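Local atomic coordinates of malate dehydrogenase (Naegleria fowleri, PDB entry 6UM4), a protein that probably catalyses the reversible, nicotinamide adenine dinucleotide-dependent oxidation of malate to oxaloacetate, as malate dehydrogenases do. Residues V102-A110 with E135-V146; D165-G173 with A204-Q212. One frame throughout, in Å; residues are numbered along the deposited sequence. Where two conformers were deposited one is given.

Contact 1 and contact 2 lie on opposite faces of the parallel sheet in the dinucleotide-binding half of malate dehydrogenase, their centres about 17 Å apart. Contact 1 sets the glycine-rich loop after strand 98-102 against Glu135 and helix 140-151. Contact 2 joins the short helix 167-171 of the crossover to strand 176-179 with the end of helix 191-212. They meet where strands 129-134 and 158-164 end: Glu135 O lies 3.4 Å from Asp165 CB, and Pro137 CA 3.5 Å from Asp165 OD2, while Met140 also packs on Asp165. By family resemblance, contact 1 borders the probable cofactor pocket, whereas contact 2 is structural packing on the other face of the sheet.

Contact 1. Residues V102-A110 with E135-V146; sequences VSGACGQIA and ERPEAMKALEGV
The glycine-rich loop of the Rossmann fold, running from Gly104 to Gly107, meets the carboxylate of Glu135 just beyond strand 129-134. The loop forms a type I turn, closed by Gly107 N donating to Gly104 O, and Gly107 then takes the N-cap position of the helix that follows. Into this turn reaches Glu135, its chain bent at CG (chi2 -60°), so that OE2 accepts from Cys106 N at 3.0 Å. The bond is fairly straight and meets the anti side of the oxygen. Ala105 N, 3.3 Å from OE2, points badly for a bond. The other oxygen, OE1, takes Arg136 N at 2.9 Å, so backbone N-H groups from both segments hold the carboxylate. Beyond the carboxylate the packing is mostly of methyl groups. With CG anti to its backbone N (chi1 -172°), Leu143 brings CD1 within 3.8 Å of Ala105 CB, while Val146 CG2 rests against the Ala105 carbonyl oxygen. Cys106 has two conformers; in the one described, SG lies 3.4 Å from Leu143 N, a contact and not a bond, that N-H serving Ala139 O. Leu133 also packs here, and Val146 touches Arg327 of the second subunit. A glycine-rich turn beside an acidic residue at the end of the second strand is characteristic of the beta-alpha-beta dinucleotide-binding motif; in relatives such a residue commonly binds the adenosine ribose, a role only inferred for Glu135.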
ATOM      1  N   VAL A 102      12.530  -3.874   9.765  1.00 21.27           N
ATOM      2  CA  VAL A 102      11.845  -2.590   9.667  1.00 23.73           C
ATOM      3  C   VAL A 102      11.575  -2.099  11.082  1.00 25.68           C
ATOM      4  O   VAL A 102      10.917  -2.792  11.869  1.00 21.51           O
ATOM      5  CB  VAL A 102      10.532  -2.668   8.862  1.00 20.83           C
ATOM      6  CG1 VAL A 102       9.874  -1.291   8.806  1.00 19.89           C
ATOM      7  CG2 VAL A 102      10.780  -3.194   7.448  1.00 20.44           C
ATOM      8  N   SER A 103      12.099  -0.920  11.412  1.00 24.49           N
ATOM      9  CA  SER A 103      11.809  -0.287  12.687  1.00 21.13           C
ATOM     10  C   SER A 103      10.572   0.601  12.545  1.00 22.99           C
ATOM     11  O   SER A 103      10.026   0.780  11.455  1.00 21.50           O
ATOM     12  CB  SER A 103      13.023   0.510  13.177  1.00 21.25           C
ATOM     13  OG  SER A 103      13.236   1.646  12.352  1.00 20.65           O
ATOM     14  N   GLY A 104      10.094   1.116  13.672  1.00 23.52           N
ATOM     15  CA  GLY A 104       8.862   1.897  13.642  1.00 24.36           C
ATOM     16  C   GLY A 104       7.716   1.186  12.959  1.00 24.97           C
ATOM     17  O   GLY A 104       6.897   1.826  12.287  1.00 22.45           O
ATOM     18  N   ALA A 105       7.638  -0.136  13.123  1.00 22.64           N
ATOM     19  CA  ALA A 105       6.772  -0.977  12.302  1.00 23.43           C
ATOM     20  C   ALA A 105       5.281  -0.817  12.597  1.00 21.75           C
ATOM     21  O   ALA A 105       4.468  -1.386  11.873  1.00 22.10           O
ATOM     22  CB  ALA A 105       7.172  -2.444  12.459  1.00 21.84           C
ATOM     23  N   CYS A 106       4.901  -0.078  13.629  1.00 22.55           N
ATOM     24  CA  CYS A 106       3.515   0.212  13.954  0.57 22.64           C
ATOM     25  C   CYS A 106       3.038   1.537  13.385  1.00 26.22           C
ATOM     26  O   CYS A 106       1.848   1.846  13.474  1.00 29.14           O
ATOM     27  CB  CYS A 106       3.326   0.233  15.472  0.57 26.31           C
ATOM     28  SG  CYS A 106       2.968  -1.379  16.184  0.57 26.15           S
ATOM     29  N   GLY A 107       3.936   2.327  12.807  1.00 25.56           N
ATOM     30  CA  GLY A 107       3.598   3.657  12.341  1.00 30.72           C
ATOM     31  C   GLY A 107       2.842   3.691  11.022  1.00 27.99           C
ATOM     32  O   GLY A 107       2.598   2.678  10.359  1.00 27.49           O
ATOM     33  N   GLN A 108       2.478   4.919  10.630  1.00 34.20           N
ATOM     34  CA  GLN A 108       1.649   5.108   9.440  1.00 35.66           C
ATOM     35  C   GLN A 108       2.422   4.779   8.168  1.00 29.74           C
ATOM     36  O   GLN A 108       1.883   4.135   7.255  1.00 21.01           O
ATOM     37  CB  GLN A 108       1.104   6.534   9.408  1.00 42.14           C
ATOM     38  CG  GLN A 108       0.007   6.776  10.434  1.00 46.53           C
ATOM     39  CD  GLN A 108      -1.132   5.775  10.323  1.00 55.38           C
ATOM     40  OE1 GLN A 108      -1.646   5.503   9.231  1.00 56.19           O
ATOM     41  NE2 GLN A 108      -1.517   5.197  11.459  1.00 59.71           N
ATOM     42  N   ILE A 109       3.702   5.162   8.112  1.00 28.96           N
ATOM     43  CA  ILE A 109       4.529   4.799   6.967  1.00 25.00           C
ATOM     44  C   ILE A 109       4.633   3.280   6.847  1.00 26.59           C
ATOM     45  O   ILE A 109       4.478   2.711   5.757  1.00 25.06           O
ATOM     46  CB  ILE A 109       5.919   5.451   7.081  1.00 20.14           C
ATOM     47  CG1 ILE A 109       5.849   6.965   6.795  1.00 18.49           C
ATOM     48  CG2 ILE A 109       6.887   4.748   6.167  1.00 18.19           C
ATOM     49  CD1 ILE A 109       7.185   7.684   7.077  1.00 18.37           C
ATOM     50  N   ALA A 110       4.899   2.597   7.966  1.00 20.98           N
ATOM     51  CA  ALA A 110       4.982   1.133   7.932  1.00 26.01           C
ATOM     52  C   ALA A 110       3.686   0.501   7.430  1.00 23.02           C
ATOM     53  O   ALA A 110       3.718  -0.473   6.667  1.00 19.84           O
ATOM     54  CB  ALA A 110       5.324   0.584   9.318  1.00 26.48           C
ATOM     55  N   GLU A 135       9.695  -2.373  17.252  1.00 26.00           N
ATOM     56  CA  GLU A 135       8.925  -1.265  17.794  1.00 24.30           C
ATOM     57  C   GLU A 135       9.400  -0.990  19.211  1.00 28.58           C
ATOM     58  O   GLU A 135      10.167  -1.761  19.794  1.00 29.89           O
ATOM     59  CB  GLU A 135       7.405  -1.561  17.779  1.00 24.53           C
ATOM     60  CG  GLU A 135       6.607  -0.853  16.692  1.00 24.10           C
ATOM     61  CD  GLU A 135       6.675   0.688  16.770  1.00 30.00           C
ATOM     62  OE1 GLU A 135       7.014   1.238  17.846  1.00 33.89           O
ATOM     63  OE2 GLU A 135       6.403   1.351  15.743  1.00 28.26           O
ATOM     64  N   ARG A 136       8.917   0.115  19.770  1.00 26.08           N
ATOM     65  CA  ARG A 136       9.157   0.418  21.165  1.00 26.41           C
ATOM     66  C   ARG A 136       8.449  -0.609  22.046  1.00 33.68           C
ATOM     67  O   ARG A 136       7.479  -1.241  21.618  1.00 34.97           O
ATOM     68  CB  ARG A 136       8.669   1.828  21.486  1.00 27.64           C
ATOM     69  CG  ARG A 136       9.589   2.928  20.955  1.00 35.26           C
ATOM     70  CD  ARG A 136       9.131   4.313  21.403  1.00 44.86           C
ATOM     71  NE  ARG A 136       9.647   5.366  20.525  1.00 54.44           N
ATOM     72  CZ  ARG A 136      10.747   6.080  20.758  1.00 59.37           C
ATOM     73  NH1 ARG A 136      11.464   5.867  21.856  1.00 62.56           N
ATOM     74  NH2 ARG A 136      11.130   7.016  19.890  1.00 56.97           N
ATOM     75  N   PRO A 137       8.937  -0.814  23.277  1.00 39.01           N
ATOM     76  CA  PRO A 137       8.323  -1.832  24.152  1.00 42.56           C
ATOM     77  C   PRO A 137       6.827  -1.649  24.354  1.00 48.74           C
ATOM     78  O   PRO A 137       6.071  -2.630  24.374  1.00 46.85           O
ATOM     79  CB  PRO A 137       9.087  -1.654  25.473  1.00 44.99           C
ATOM     80  CG  PRO A 137      10.400  -1.060  25.081  1.00 38.95           C
ATOM     81  CD  PRO A 137      10.107  -0.166  23.907  1.00 34.66           C
ATOM     82  N   GLU A 138       6.381  -0.407  24.492  1.00 50.84           N
ATOM     83  CA  GLU A 138       4.990  -0.098  24.788  1.00 54.30           C
ATOM     84  C   GLU A 138       4.057  -0.273  23.593  1.00 49.72           C
ATOM     85  O   GLU A 138       2.847  -0.104  23.763  1.00 53.52           O
ATOM     86  CB  GLU A 138       4.909   1.329  25.340  1.00 59.68           C
ATOM     87  CG  GLU A 138       5.576   2.382  24.454  1.00 62.97           C
ATOM     88  CD  GLU A 138       7.078   2.510  24.718  1.00 64.87           C
ATOM     89  OE1 GLU A 138       7.640   1.649  25.429  1.00 64.03           O
ATOM     90  OE2 GLU A 138       7.699   3.463  24.202  1.00 66.13           O
ATOM     91  N   ALA A 139       4.573  -0.576  22.401  1.00 41.68           N
ATOM     92  CA  ALA A 139       3.755  -0.764  21.209  1.00 34.45           C
ATOM     93  C   ALA A 139       3.684  -2.220  20.759  1.00 36.29           C
ATOM     94  O   ALA A 139       3.243  -2.486  19.637  1.00 43.18           O
ATOM     95  CB  ALA A 139       4.261   0.111  20.058  1.00 26.49           C
ATOM     96  N   MET A 140       4.152  -3.163  21.579  1.00 35.38           N
ATOM     97  CA  MET A 140       4.198  -4.556  21.142  1.00 33.56           C
ATOM     98  C   MET A 140       2.802  -5.159  21.000  1.00 36.04           C
ATOM     99  O   MET A 140       2.583  -5.994  20.113  1.00 34.62           O
ATOM    100  CB  MET A 140       5.058  -5.382  22.102  1.00 34.93           C
ATOM    101  CG  MET A 140       6.524  -4.963  22.064  1.00 36.79           C
ATOM    102  SD  MET A 140       7.237  -4.874  20.394  1.00 37.00           S
ATOM    103  CE  MET A 140       7.259  -6.629  20.041  1.00 37.54           C
ATOM    104  N   LYS A 141       1.847  -4.770  21.853  1.00 34.55           N
ATOM    105  CA  LYS A 141       0.490  -5.289  21.683  1.00 36.14           C
ATOM    106  C   LYS A 141      -0.082  -4.869  20.340  1.00 33.63           C
ATOM    107  O   LYS A 141      -0.667  -5.689  19.627  1.00 35.32           O
ATOM    108  CB  LYS A 141      -0.421  -4.824  22.819  1.00 38.61           C
ATOM    109  N   ALA A 142       0.124  -3.603  19.950  1.00 32.28           N
ATOM    110  CA  ALA A 142      -0.338  -3.149  18.644  1.00 27.81           C
ATOM    111  C   ALA A 142       0.429  -3.816  17.507  1.00 29.34           C
ATOM    112  O   ALA A 142      -0.142  -4.068  16.436  1.00 26.93           O
ATOM    113  CB  ALA A 142      -0.212  -1.627  18.539  1.00 30.30           C
ATOM    114  N   LEU A 143       1.717  -4.106  17.713  1.00 31.93           N
ATOM    115  CA  LEU A 143       2.498  -4.741  16.658  1.00 28.81           C
ATOM    116  C   LEU A 143       1.957  -6.124  16.316  1.00 26.45           C
ATOM    117  O   LEU A 143       1.969  -6.519  15.142  1.00 27.61           O
ATOM    118  CB  LEU A 143       3.961  -4.850  17.090  1.00 28.29           C
ATOM    119  CG  LEU A 143       4.934  -5.320  16.013  1.00 26.11           C
ATOM    120  CD1 LEU A 143       4.948  -4.343  14.830  1.00 24.79           C
ATOM    121  CD2 LEU A 143       6.317  -5.469  16.609  1.00 27.12           C
ATOM    122  N   GLU A 144       1.430  -6.849  17.305  1.00 27.56           N
ATOM    123  CA  GLU A 144       0.755  -8.114  17.012  1.00 31.76           C
ATOM    124  C   GLU A 144      -0.377  -7.904  16.011  1.00 30.84           C
ATOM    125  O   GLU A 144      -0.669  -8.787  15.198  1.00 29.95           O
ATOM    126  CB  GLU A 144       0.217  -8.746  18.291  1.00 34.45           C
ATOM    127  CG  GLU A 144       1.242  -8.915  19.384  1.00 39.48           C
ATOM    128  CD  GLU A 144       1.846 -10.301  19.424  1.00 51.64           C
ATOM    129  OE1 GLU A 144       2.013 -10.917  18.347  1.00 50.37           O
ATOM    130  OE2 GLU A 144       2.171 -10.765  20.542  1.00 60.71           O
ATOM    131  N   GLY A 145      -1.063  -6.761  16.097  1.00 31.62           N
ATOM    132  CA  GLY A 145      -2.080  -6.444  15.102  1.00 29.02           C
ATOM    133  C   GLY A 145      -1.499  -6.277  13.711  1.00 31.84           C
ATOM    134  O   GLY A 145      -2.137  -6.614  12.707  1.00 26.38           O
ATOM    135  N   VAL A 146      -0.303  -5.699  13.626  1.00 28.01           N
ATOM    136  CA  VAL A 146       0.348  -5.561  12.331  1.00 25.80           C
ATOM    137  C   VAL A 146       0.594  -6.934  11.727  1.00 27.67           C
ATOM    138  O   VAL A 146       0.378  -7.155  10.530  1.00 27.89           O
ATOM    139  CB  VAL A 146       1.657  -4.754  12.479  1.00 23.95           C
ATOM    140  CG1 VAL A 146       2.441  -4.731  11.161  1.00 23.12           C
ATOM    141  CG2 VAL A 146       1.331  -3.327  12.921  1.00 28.32           C
TER

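Contact 2. Residues D165-G173 with A204-Q212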
ATOM      1  N   ASP A 165      10.956  -5.972  20.449  1.00 27.68           N
ATOM      2  CA  ASP A 165      11.345  -4.633  20.874  1.00 28.42           C
ATOM      3  C   ASP A 165      12.839  -4.538  21.165  1.00 27.70           C
ATOM      4  O   ASP A 165      13.273  -3.620  21.867  1.00 27.95           O
ATOM      5  CB  ASP A 165      10.532  -4.184  22.091  1.00 33.40           C
ATOM      6  CG  ASP A 165      10.734  -5.076  23.308  1.00 41.63           C
ATOM      7  OD1 ASP A 165      11.586  -5.993  23.271  1.00 45.15           O
ATOM      8  OD2 ASP A 165      10.030  -4.850  24.319  1.00 46.94           O
ATOM      9  N   SER A 166      13.629  -5.479  20.656  1.00 29.03           N
ATOM     10  CA  SER A 166      15.069  -5.525  20.889  1.00 28.16           C
ATOM     11  C   SER A 166      15.819  -5.317  19.589  1.00 27.29           C
ATOM     12  O   SER A 166      15.708  -6.140  18.671  1.00 27.03           O
ATOM     13  CB  SER A 166      15.504  -6.861  21.473  1.00 36.65           C
ATOM     14  OG  SER A 166      16.861  -7.076  21.103  1.00 34.80           O
ATOM     15  N   GLU A 167      16.634  -4.262  19.545  1.00 28.00           N
ATOM     16  CA  GLU A 167      17.402  -3.982  18.342  1.00 26.86           C
ATOM     17  C   GLU A 167      18.368  -5.117  18.053  1.00 28.07           C
ATOM     18  O   GLU A 167      18.570  -5.488  16.892  1.00 28.10           O
ATOM     19  CB  GLU A 167      18.132  -2.648  18.488  1.00 27.84           C
ATOM     20  CG  GLU A 167      17.154  -1.474  18.516  1.00 39.51           C
ATOM     21  CD  GLU A 167      17.788  -0.165  18.934  1.00 45.28           C
ATOM     22  OE1 GLU A 167      18.956  -0.190  19.386  1.00 48.71           O
ATOM     23  OE2 GLU A 167      17.110   0.889  18.806  1.00 39.82           O
ATOM     24  N   ASN A 168      18.942  -5.712  19.100  1.00 28.27           N
ATOM     25  CA  ASN A 168      19.803  -6.867  18.877  1.00 28.68           C
ATOM     26  C   ASN A 168      19.045  -7.999  18.179  1.00 28.60           C
ATOM     27  O   ASN A 168      19.506  -8.525  17.160  1.00 28.48           O
ATOM     28  CB  ASN A 168      20.398  -7.350  20.200  1.00 30.01           C
ATOM     29  CG  ASN A 168      21.453  -8.423  19.999  1.00 30.91           C
ATOM     30  OD1 ASN A 168      22.609  -8.134  19.675  1.00 31.20           O
ATOM     31  ND2 ASN A 168      21.064  -9.669  20.195  1.00 32.41           N
ATOM     32  N   ASP A 169      17.856  -8.354  18.676  1.00 28.72           N
ATOM     33  CA  ASP A 169      17.100  -9.421  18.007  1.00 35.37           C
ATOM     34  C   ASP A 169      16.661  -9.003  16.606  1.00 28.27           C
ATOM     35  O   ASP A 169      16.717  -9.812  15.667  1.00 27.62           O
ATOM     36  CB  ASP A 169      15.876  -9.866  18.834  1.00 37.69           C
ATOM     37  CG  ASP A 169      16.247 -10.643  20.121  1.00 50.65           C
ATOM     38  OD1 ASP A 169      17.335 -11.261  20.190  1.00 55.39           O
ATOM     39  OD2 ASP A 169      15.417 -10.679  21.063  1.00 52.46           O
ATOM     40  N   ALA A 170      16.246  -7.743  16.444  1.00 26.66           N
ATOM     41  CA  ALA A 170      15.657  -7.291  15.183  1.00 25.62           C
ATOM     42  C   ALA A 170      16.606  -7.480  14.002  1.00 27.04           C
ATOM     43  O   ALA A 170      16.207  -7.994  12.950  1.00 25.15           O
ATOM     44  CB  ALA A 170      15.233  -5.823  15.305  1.00 24.85           C
ATOM     45  N   PHE A 171      17.874  -7.098  14.162  1.00 25.62           N
ATOM     46  CA  PHE A 171      18.801  -7.069  13.036  1.00 25.43           C
ATOM     47  C   PHE A 171      19.523  -8.382  12.785  1.00 26.37           C
ATOM     48  O   PHE A 171      20.257  -8.470  11.795  1.00 29.39           O
ATOM     49  CB  PHE A 171      19.854  -5.983  13.237  1.00 25.31           C
ATOM     50  CG  PHE A 171      19.297  -4.598  13.213  1.00 24.42           C
ATOM     51  CD1 PHE A 171      18.768  -4.077  12.049  1.00 29.58           C
ATOM     52  CD2 PHE A 171      19.278  -3.825  14.361  1.00 24.58           C
ATOM     53  CE1 PHE A 171      18.255  -2.791  12.020  1.00 26.79           C
ATOM     54  CE2 PHE A 171      18.765  -2.540  14.347  1.00 28.09           C
ATOM     55  CZ  PHE A 171      18.245  -2.025  13.172  1.00 26.74           C
ATOM     56  N   ARG A 172      19.343  -9.388  13.646  1.00 27.28           N
ATOM     57  CA  ARG A 172      19.934 -10.702  13.417  1.00 28.31           C
ATOM     58  C   ARG A 172      19.600 -11.191  12.014  1.00 31.65           C
ATOM     59  O   ARG A 172      18.424 -11.293  11.636  1.00 27.53           O
ATOM     60  CB  ARG A 172      19.451 -11.717  14.477  1.00 29.29           C
ATOM     61  CG  ARG A 172      19.924 -13.171  14.207  1.00 30.49           C
ATOM     62  CD  ARG A 172      19.618 -14.167  15.338  1.00 31.66           C
ATOM     63  NE  ARG A 172      20.020 -13.646  16.638  1.00 32.00           N
ATOM     64  CZ  ARG A 172      19.167 -13.185  17.543  1.00 31.77           C
ATOM     65  NH1 ARG A 172      17.863 -13.210  17.304  1.00 31.21           N
ATOM     66  NH2 ARG A 172      19.617 -12.688  18.682  1.00 32.19           N
ATOM     67  N   GLY A 173      20.649 -11.475  11.245  1.00 28.44           N
ATOM     68  CA  GLY A 173      20.518 -12.000   9.904  1.00 28.43           C
ATOM     69  C   GLY A 173      19.919 -11.053   8.887  1.00 31.68           C
ATOM     70  O   GLY A 173      19.486 -11.503   7.825  1.00 33.39           O
ATOM     71  N   ALA A 204      23.090   3.411  18.469  1.00 31.85           N
ATOM     72  CA  ALA A 204      22.744   2.092  18.983  1.00 34.95           C
ATOM     73  C   ALA A 204      22.370   1.140  17.858  1.00 29.81           C
ATOM     74  O   ALA A 204      22.706  -0.050  17.904  1.00 30.55           O
ATOM     75  CB  ALA A 204      21.600   2.213  19.987  1.00 33.31           C
ATOM     76  N   GLN A 205      21.670   1.636  16.838  1.00 25.15           N
ATOM     77  CA  GLN A 205      21.244   0.731  15.773  1.00 24.56           C
ATOM     78  C   GLN A 205      22.385   0.401  14.821  1.00 24.62           C
ATOM     79  O   GLN A 205      22.489  -0.734  14.349  1.00 24.75           O
ATOM     80  CB  GLN A 205      20.036   1.315  15.029  1.00 23.57           C
ATOM     81  CG  GLN A 205      18.819   1.392  15.936  1.00 29.12           C
ATOM     82  CD  GLN A 205      17.543   1.775  15.215  1.00 33.16           C
ATOM     83  OE1 GLN A 205      17.555   2.068  14.018  1.00 31.99           O
ATOM     84  NE2 GLN A 205      16.433   1.776  15.944  1.00 25.65           N
ATOM     85  N   GLY A 206      23.271   1.360  14.542  1.00 32.05           N
ATOM     86  CA  GLY A 206      24.473   1.020  13.798  1.00 28.62           C
ATOM     87  C   GLY A 206      25.304  -0.033  14.513  1.00 26.08           C
ATOM     88  O   GLY A 206      25.868  -0.934  13.883  1.00 26.39           O
ATOM     89  N   GLU A 207      25.396   0.075  15.841  1.00 26.77           N
ATOM     90  CA  GLU A 207      26.119  -0.918  16.627  1.00 29.08           C
ATOM     91  C   GLU A 207      25.468  -2.287  16.488  1.00 27.92           C
ATOM     92  O   GLU A 207      26.152  -3.301  16.296  1.00 29.37           O
ATOM     93  CB  GLU A 207      26.170  -0.479  18.095  1.00 30.14           C
ATOM     94  CG  GLU A 207      27.195   0.617  18.386  1.00 33.46           C
ATOM     95  CD  GLU A 207      27.048   1.233  19.769  1.00 37.23           C
ATOM     96  OE1 GLU A 207      26.014   1.002  20.433  1.00 39.15           O
ATOM     97  OE2 GLU A 207      27.960   1.980  20.182  1.00 40.12           O
ATOM     98  N   ALA A 208      24.139  -2.335  16.580  1.00 27.26           N
ATOM     99  CA  ALA A 208      23.434  -3.611  16.448  1.00 28.90           C
ATOM    100  C   ALA A 208      23.551  -4.149  15.028  1.00 29.63           C
ATOM    101  O   ALA A 208      23.763  -5.352  14.831  1.00 27.47           O
ATOM    102  CB  ALA A 208      21.962  -3.443  16.840  1.00 29.33           C
ATOM    103  N   LEU A 209      23.412  -3.264  14.032  1.00 25.97           N
ATOM    104  CA  LEU A 209      23.555  -3.661  12.634  1.00 25.63           C
ATOM    105  C   LEU A 209      24.925  -4.267  12.390  1.00 28.13           C
ATOM    106  O   LEU A 209      25.047  -5.339  11.786  1.00 26.96           O
ATOM    107  CB  LEU A 209      23.331  -2.453  11.707  1.00 24.66           C
ATOM    108  CG  LEU A 209      21.921  -2.084  11.210  1.00 27.73           C
ATOM    109  CD1 LEU A 209      21.851  -0.628  10.701  1.00 23.72           C
ATOM    110  CD2 LEU A 209      21.429  -3.032  10.116  1.00 23.45           C
ATOM    111  N   ASN A 210      25.974  -3.588  12.865  1.00 27.06           N
ATOM    112  CA  ASN A 210      27.322  -4.063  12.613  1.00 28.84           C
ATOM    113  C   ASN A 210      27.509  -5.448  13.199  1.00 29.10           C
ATOM    114  O   ASN A 210      28.116  -6.320  12.569  1.00 29.76           O
ATOM    115  CB  ASN A 210      28.350  -3.083  13.188  1.00 28.54           C
ATOM    116  CG  ASN A 210      29.714  -3.259  12.568  1.00 31.79           C
ATOM    117  OD1 ASN A 210      29.962  -2.774  11.472  1.00 35.41           O
ATOM    118  ND2 ASN A 210      30.608  -3.961  13.263  1.00 30.66           N
ATOM    119  N   LYS A 211      26.946  -5.677  14.382  1.00 29.32           N
ATOM    120  CA  LYS A 211      27.103  -6.952  15.074  1.00 30.43           C
ATOM    121  C   LYS A 211      26.238  -8.063  14.480  1.00 30.28           C
ATOM    122  O   LYS A 211      26.718  -9.183  14.290  1.00 31.23           O
ATOM    123  CB  LYS A 211      26.768  -6.759  16.548  1.00 31.69           C
ATOM    124  CG  LYS A 211      26.658  -8.017  17.338  1.00 31.88           C
ATOM    125  CD  LYS A 211      26.104  -7.714  18.712  1.00 36.21           C
ATOM    126  CE  LYS A 211      25.880  -9.002  19.501  1.00 33.24           C
ATOM    127  NZ  LYS A 211      24.913  -8.758  20.599  1.00 36.87           N
ATOM    128  N   GLN A 212      24.982  -7.771  14.138  1.00 31.13           N
ATOM    129  CA  GLN A 212      23.960  -8.790  13.913  1.00 30.51           C
ATOM    130  C   GLN A 212      23.595  -9.040  12.459  1.00 33.09           C
ATOM    131  O   GLN A 212      23.272 -10.186  12.115  1.00 29.06           O
ATOM    132  CB  GLN A 212      22.676  -8.413  14.658  1.00 28.54           C
ATOM    133  CG  GLN A 212      22.832  -8.319  16.166  1.00 29.81           C
ATOM    134  CD  GLN A 212      22.965  -9.701  16.796  1.00 32.49           C
ATOM    135  OE1 GLN A 212      24.053 -10.252  16.879  1.00 33.64           O
ATOM    136  NE2 GLN A 212      21.838 -10.280  17.202  1.00 30.58           N
TER
HETATM  137  O   HOH W   1      21.797  -1.630  20.169  1.00 39.06           O
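Phe171 of the short helix 167-171 packs against Leu209 and Ala208 of helix 191-212, with polar bonds along the flanks; the two segment axes cross at -45°. Leu209 CG sits over one face of the ring, 3.9 Å from its centroid, in a CH-pi contact displaced toward the rim, while Ala208 CB comes within 3.7 Å of Phe171 CD2. Ala177 and Leu179 of strand 176-179 extend this packing. At one end, the extended Glu167 chain crosses Gln205 at about a right angle, and Glu167 OE2 accepts from Gln205 NE2 at 3.1 Å, the donor standing 55° out of the carboxylate plane. Glu167 OE1 instead takes a water hydrogen at 3.3 Å, and the same water donates to Ala204 O at 2.9 Å. Farther along, Gln212 bends at CG (chi2 -73°), which turns NE2 back to give a 2.9 Å bond to Asn168 O, straight at the hydrogen though NE2 stands above the carbonyl plane. The extended Lys211 sets NZ 2.6 Å from Asn168 OD1, a short bond tilted from the carbonyl plane and of little weight. Gly173 N closes the far end on Gln212 O at 3.0 Å. Ser166 OG caps Asp169 N, and Asp169 salt-bridges Arg172 inside one segment. Glu167 and Lys211, the charged side chains bridging the helices, thus meet neutral partners; with no salt bridge between the segments, the attachment probably owes little to paired charges.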